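Local coordinates for protein dITP/XTP pyrophosphatase (Staphylococcus aureus, PDB 4BNQ) that probably hydrolyses non-canonical purine nucleoside triphosphates such as ITP, dITP and XTP to monophosphates and diphosphate, cleansing the nucleotide pool, at residues Lys2-Ala7 against Thr63-Asp68; Val73-Gly78 against Asn103-Thr108. All coordinates share one frame; numbering follows the deposited sequence.

Interaction 1: residues Lys2-Ala7 against Thr63-Asp68; sequences KEIVIA and TVIADD
I65 pairs with I6 in a single parallel bridge, and both its N and its O are bonded to the segment 2-7. I65 N donates to V5 O at 2.9 Å. I65 O accepts from A7 N at a short 2.6 Å. Both bonds are nearly straight. The I65 side chain has CG1 wedged between backbone N and carbonyl carbon (chi1 64°), which brings its end nearer to strand 3-6. There I65 CD1 meets I4 CD1 at 3.6 Å, the two chains crossing at about a right angle. I65 CG1 runs alongside I6 CG1 at 3.8 Å, pointing the same way. I4, I6 and I65 thus share one face, and M121 of strand 112-123 also touches I65. The other face carries V5, A7, V64 and A66. V5 CG1 touches V64 CG1 at 4.0 Å, and A7 CB lies 4.1 Å from A66 CB. A56 of helix 45-60 packs on A7. One water links V5 N to T63 O, and another links A7 O to D67 N. The strand axes diverge at 43°, so direct pairing is brief. This places strand 3-6 beside the long strand 64-73, which carries D68, the predicted proton acceptor and magnesium ligand of the Ham1 active site.

Interaction 2: residues Val73-Gly78 against Asn103-Thr108; sequences VFALNG and NKLGNT
V73 O accepts two backbone bonds within its own segment, while the V73 side chain meets L105 across the contact. L76 N lies 2.8 Å from V73 O and G78 N lies 3.2 Å from it. The two donors come from opposite faces of the carbonyl plane. A weak bond from N77 N to F74 O adds the inner half of a Schellman pattern, in which G78 N to V73 O is the outer bond. N77 and G78 both have positive phi, and the backbone of G78 suits a glycine. This turn presents V73, A75 and L76 to the 103-108 segment.

No hydrogen bond crosses between the segments; the meeting is made by apolar groups. V73 and L105 reach toward each other tip to tip. V73 CG1 stands anti to its own N (chi1 -179°) and fits against both methyls of L105, 4.0 Å from CD1. A75 CB lies 4.0 Å from L105 CD2 and 3.6 Å from T108 CG2, so it touches two residues at once. L76 CD2 is more loosely placed, 4.3 Å from L105 CD2 and 4.4 Å from K104 CE. The aliphatic part of K104 therefore borders L76, and its ammonium group makes a long, weak ion pair with E79. L105 is the first residue to leave helical angles, and G106 N bonds back to N103 O at 3.1 Å.

The contact is partly buried. L101, one turn earlier in helix 94-104, touches both V73 and L76 and extends the apolar patch. F74 makes a cation-pi contact with R112 at the start of strand 112-123. The C-terminal end of helix 94-104 and the loop after it are thus set against the turn that joins strand 64-73 to strand 79-80.

How the interactions relate
The chain begins with strand 3-6, which interaction 1 joins to the start of strand 64-73. This closes a loop of 55 residues that holds strand 25-28 and helices 11-20, 29-32 and 45-60. Strand 64-73 then runs on to its far end, where interaction 2 opens. Interaction 2 closes a shorter loop of 24 residues, with strand 79-80 and most of helix 94-104 inside it. The two contacts follow in series and neither nest nor cross. The centres of interaction 1 and interaction 2 are about 33 Å apart. The two lie on opposite sides of the chain's centre and do not touch. One long strand therefore ties the N-terminal strand to the region round helix 94-104.

Interaction 1: residues Lys2-Ala7 against Thr63-Asp68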
loop_
_atom_site.group_PDB
_atom_site.type_symbol
_atom_site.label_atom_id
_atom_site.label_comp_id
_atom_site.label_asym_id
_atom_site.label_seq_id
_atom_site.Cartn_x
_atom_site.Cartn_y
_atom_site.Cartn_z
ATOM N N LYS A 2 10.129 -1.640 24.325
ATOM C CA LYS A 2 9.306 -1.605 23.120
ATOM C C LYS A 2 9.057 -3.034 22.599
ATOM O O LYS A 2 9.947 -3.671 22.024
ATOM C CB LYS A 2 9.966 -0.743 22.041
ATOM C CG LYS A 2 8.978 -0.196 21.014
ATOM C CD LYS A 2 9.676 0.315 19.748
ATOM C CE LYS A 2 9.930 1.815 19.806
ATOM N NZ LYS A 2 10.685 2.315 18.616
ATOM N N GLU A 3 7.840 -3.528 22.809
ATOM C CA GLU A 3 7.514 -4.933 22.566
ATOM C C GLU A 3 6.221 -5.092 21.797
ATOM O O GLU A 3 5.243 -4.378 22.048
ATOM C CB GLU A 3 7.338 -5.666 23.892
ATOM C CG GLU A 3 8.561 -6.381 24.404
ATOM C CD GLU A 3 8.313 -7.006 25.767
ATOM O OE1 GLU A 3 7.153 -6.961 26.243
ATOM O OE2 GLU A 3 9.273 -7.538 26.364
ATOM N N ILE A 4 6.199 -6.065 20.893
ATOM C CA ILE A 4 4.946 -6.438 20.258
ATOM C C ILE A 4 4.733 -7.958 20.273
ATOM O O ILE A 4 5.614 -8.731 19.882
ATOM C CB ILE A 4 4.824 -5.836 18.840
ATOM C CG1 ILE A 4 3.400 -6.001 18.319
ATOM C CG2 ILE A 4 5.831 -6.456 17.894
ATOM C CD1 ILE A 4 3.146 -5.241 17.041
ATOM N N VAL A 5 3.577 -8.384 20.775
ATOM C CA VAL A 5 3.253 -9.801 20.820
ATOM C C VAL A 5 2.440 -10.160 19.584
ATOM O O VAL A 5 1.407 -9.537 19.283
ATOM C CB VAL A 5 2.470 -10.154 22.086
ATOM C CG1 VAL A 5 2.054 -11.634 22.070
ATOM C CG2 VAL A 5 3.303 -9.810 23.349
ATOM N N ILE A 6 2.917 -11.150 18.846
ATOM C CA ILE A 6 2.209 -11.562 17.643
ATOM C C ILE A 6 1.579 -12.955 17.791
ATOM O O ILE A 6 2.278 -13.959 17.974
ATOM C CB ILE A 6 3.136 -11.540 16.439
ATOM C CG1 ILE A 6 3.801 -10.150 16.334
ATOM C CG2 ILE A 6 2.361 -11.885 15.182
ATOM C CD1 ILE A 6 4.862 -10.076 15.309
ATOM N N ALA A 7 0.253 -13.005 17.707
ATOM C CA ALA A 7 -0.480 -14.241 17.952
ATOM C C ALA A 7 -0.518 -15.080 16.677
ATOM O O ALA A 7 -1.578 -15.329 16.098
ATOM C CB ALA A 7 -1.860 -13.942 18.430
ATOM N N THR A 63 -2.228 -6.241 24.965
ATOM C CA THR A 63 -2.410 -5.961 23.549
ATOM C C THR A 63 -1.561 -6.917 22.683
ATOM O O THR A 63 -0.384 -7.152 22.968
ATOM C CB THR A 63 -2.026 -4.516 23.223
ATOM O OG1 THR A 63 -2.970 -3.635 23.839
ATOM C CG2 THR A 63 -2.039 -4.287 21.711
ATOM N N VAL A 64 -2.170 -7.493 21.646
ATOM C CA VAL A 64 -1.432 -8.335 20.704
ATOM C C VAL A 64 -1.891 -8.057 19.267
ATOM O O VAL A 64 -2.898 -7.377 19.041
ATOM C CB VAL A 64 -1.656 -9.835 20.976
ATOM C CG1 VAL A 64 -1.593 -10.136 22.470
ATOM C CG2 VAL A 64 -2.985 -10.246 20.403
ATOM N N ILE A 65 -1.153 -8.574 18.294
ATOM C CA ILE A 65 -1.652 -8.580 16.928
ATOM C C ILE A 65 -1.688 -9.994 16.362
ATOM O O ILE A 65 -0.905 -10.858 16.738
ATOM C CB ILE A 65 -0.829 -7.694 15.978
ATOM C CG1 ILE A 65 0.600 -8.221 15.846
ATOM C CG2 ILE A 65 -0.834 -6.256 16.453
ATOM C CD1 ILE A 65 1.437 -7.464 14.794
ATOM N N ALA A 66 -2.583 -10.213 15.420
ATOM C CA ALA A 66 -2.593 -11.466 14.706
ATOM C C ALA A 66 -2.649 -11.171 13.218
ATOM O O ALA A 66 -2.860 -10.023 12.807
ATOM C CB ALA A 66 -3.757 -12.326 15.135
ATOM N N ASP A 67 -2.450 -12.217 12.424
ATOM C CA ASP A 67 -2.284 -12.094 10.996
ATOM C C ASP A 67 -3.031 -13.256 10.339
ATOM O O ASP A 67 -2.846 -14.421 10.715
ATOM C CB ASP A 67 -0.785 -12.156 10.683
ATOM C CG ASP A 67 -0.475 -12.225 9.179
ATOM O OD1 ASP A 67 -1.059 -13.053 8.445
ATOM O OD2 ASP A 67 0.389 -11.454 8.730
ATOM N N ASP A 68 -3.889 -12.949 9.376
ATOM C CA ASP A 68 -4.429 -14.003 8.531
ATOM C C ASP A 68 -4.278 -13.594 7.083
ATOM O O ASP A 68 -4.851 -12.592 6.653
ATOM C CB ASP A 68 -5.883 -14.321 8.863
ATOM C CG ASP A 68 -6.289 -15.702 8.377
ATOM O OD1 ASP A 68 -5.867 -16.697 8.998
ATOM O OD2 ASP A 68 -7.017 -15.812 7.368
HETATM O O HOH W 1 2.033 -6.631 21.686
HETATM O O HOH W 2 -1.951 -14.967 13.488
#

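Interaction 2: residues Val73-Gly78 against Asn103-Thr108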
loop_
_atom_site.group_PDB
_atom_site.type_symbol
_atom_site.label_atom_id
_atom_site.label_comp_id
_atom_site.label_asym_id
_atom_site.label_seq_id
_atom_site.Cartn_x
_atom_site.Cartn_y
_atom_site.Cartn_z
ATOM N N VAL A 73 -6.137 -16.402 -6.550
ATOM C CA VAL A 73 -5.747 -16.507 -7.959
ATOM C C VAL A 73 -6.922 -16.215 -8.892
ATOM O O VAL A 73 -7.918 -16.936 -8.873
ATOM C CB VAL A 73 -5.216 -17.913 -8.293
ATOM C CG1 VAL A 73 -4.806 -17.985 -9.769
ATOM C CG2 VAL A 73 -4.057 -18.279 -7.373
ATOM N N PHE A 74 -6.799 -15.175 -9.703
ATOM C CA PHE A 74 -7.879 -14.752 -10.593
ATOM C C PHE A 74 -8.551 -15.935 -11.313
ATOM O O PHE A 74 -9.740 -16.201 -11.115
ATOM C CB PHE A 74 -7.353 -13.715 -11.603
ATOM C CG PHE A 74 -8.437 -13.077 -12.453
ATOM C CD1 PHE A 74 -9.084 -13.800 -13.458
ATOM C CD2 PHE A 74 -8.800 -11.752 -12.257
ATOM C CE1 PHE A 74 -10.080 -13.221 -14.230
ATOM C CE2 PHE A 74 -9.792 -11.170 -13.033
ATOM C CZ PHE A 74 -10.430 -11.910 -14.021
ATOM N N ALA A 75 -7.781 -16.664 -12.111
ATOM C CA ALA A 75 -8.326 -17.787 -12.880
ATOM C C ALA A 75 -9.070 -18.839 -12.050
ATOM O O ALA A 75 -9.787 -19.659 -12.608
ATOM C CB ALA A 75 -7.238 -18.448 -13.722
ATOM N N LEU A 76 -8.904 -18.830 -10.731
ATOM C CA LEU A 76 -9.621 -19.788 -9.898
ATOM C C LEU A 76 -10.663 -19.079 -9.059
ATOM O O LEU A 76 -11.030 -19.568 -7.992
ATOM C CB LEU A 76 -8.655 -20.538 -8.989
ATOM C CG LEU A 76 -7.412 -21.138 -9.650
ATOM C CD1 LEU A 76 -6.569 -21.854 -8.611
ATOM C CD2 LEU A 76 -7.794 -22.095 -10.770
ATOM N N ASN A 77 -11.134 -17.936 -9.564
ATOM C CA ASN A 77 -11.993 -16.997 -8.822
ATOM C C ASN A 77 -11.720 -16.901 -7.303
ATOM O O ASN A 77 -12.628 -17.041 -6.477
ATOM C CB ASN A 77 -13.492 -17.182 -9.153
ATOM C CG ASN A 77 -14.039 -18.524 -8.703
ATOM O OD1 ASN A 77 -14.644 -18.633 -7.634
ATOM N ND2 ASN A 77 -13.848 -19.551 -9.528
ATOM N N GLY A 78 -10.457 -16.650 -6.952
ATOM C CA GLY A 78 -10.095 -16.351 -5.580
ATOM C C GLY A 78 -9.561 -17.517 -4.773
ATOM O O GLY A 78 -9.259 -17.356 -3.591
ATOM N N ASN A 103 -0.792 -27.620 -10.246
ATOM C CA ASN A 103 -1.541 -28.606 -11.033
ATOM C C ASN A 103 -2.846 -28.036 -11.541
ATOM O O ASN A 103 -3.184 -28.191 -12.717
ATOM C CB ASN A 103 -1.839 -29.869 -10.218
ATOM C CG ASN A 103 -0.622 -30.754 -10.043
ATOM O OD1 ASN A 103 0.350 -30.633 -10.787
ATOM N ND2 ASN A 103 -0.675 -31.663 -9.065
ATOM N N LYS A 104 -3.567 -27.360 -10.653
ATOM C CA LYS A 104 -4.835 -26.742 -11.022
ATOM C C LYS A 104 -4.712 -25.636 -12.069
ATOM O O LYS A 104 -5.675 -25.335 -12.757
ATOM C CB LYS A 104 -5.571 -26.243 -9.780
ATOM C CG LYS A 104 -6.084 -27.360 -8.893
ATOM C CD LYS A 104 -7.371 -26.947 -8.173
ATOM C CE LYS A 104 -8.294 -26.160 -9.099
ATOM N NZ LYS A 104 -9.665 -25.960 -8.541
ATOM N N LEU A 105 -3.527 -25.042 -12.200
ATOM C CA LEU A 105 -3.301 -24.026 -13.228
ATOM C C LEU A 105 -2.512 -24.544 -14.452
ATOM O O LEU A 105 -1.971 -23.754 -15.240
ATOM C CB LEU A 105 -2.626 -22.793 -12.610
ATOM C CG LEU A 105 -3.539 -21.882 -11.781
ATOM C CD1 LEU A 105 -2.749 -21.274 -10.638
ATOM C CD2 LEU A 105 -4.193 -20.767 -12.616
ATOM N N GLY A 106 -2.485 -25.866 -14.621
ATOM C CA GLY A 106 -1.663 -26.541 -15.622
ATOM C C GLY A 106 -1.362 -25.858 -16.950
ATOM O O GLY A 106 -0.199 -25.760 -17.371
ATOM N N ASN A 107 -2.400 -25.390 -17.630
ATOM C CA ASN A 107 -2.170 -24.715 -18.902
ATOM C C ASN A 107 -2.507 -23.221 -18.881
ATOM O O ASN A 107 -1.978 -22.467 -19.698
ATOM C CB ASN A 107 -2.902 -25.441 -20.037
ATOM C CG ASN A 107 -2.472 -26.896 -20.165
ATOM O OD1 ASN A 107 -1.362 -27.190 -20.640
ATOM N ND2 ASN A 107 -3.345 -27.817 -19.733
ATOM N N THR A 108 -3.365 -22.814 -17.939
ATOM C CA THR A 108 -3.879 -21.440 -17.823
ATOM C C THR A 108 -2.859 -20.333 -18.167
ATOM O O THR A 108 -1.718 -20.368 -17.703
ATOM C CB THR A 108 -4.436 -21.196 -16.409
ATOM O OG1 THR A 108 -5.254 -22.306 -16.016
ATOM C CG2 THR A 108 -5.251 -19.919 -16.366
#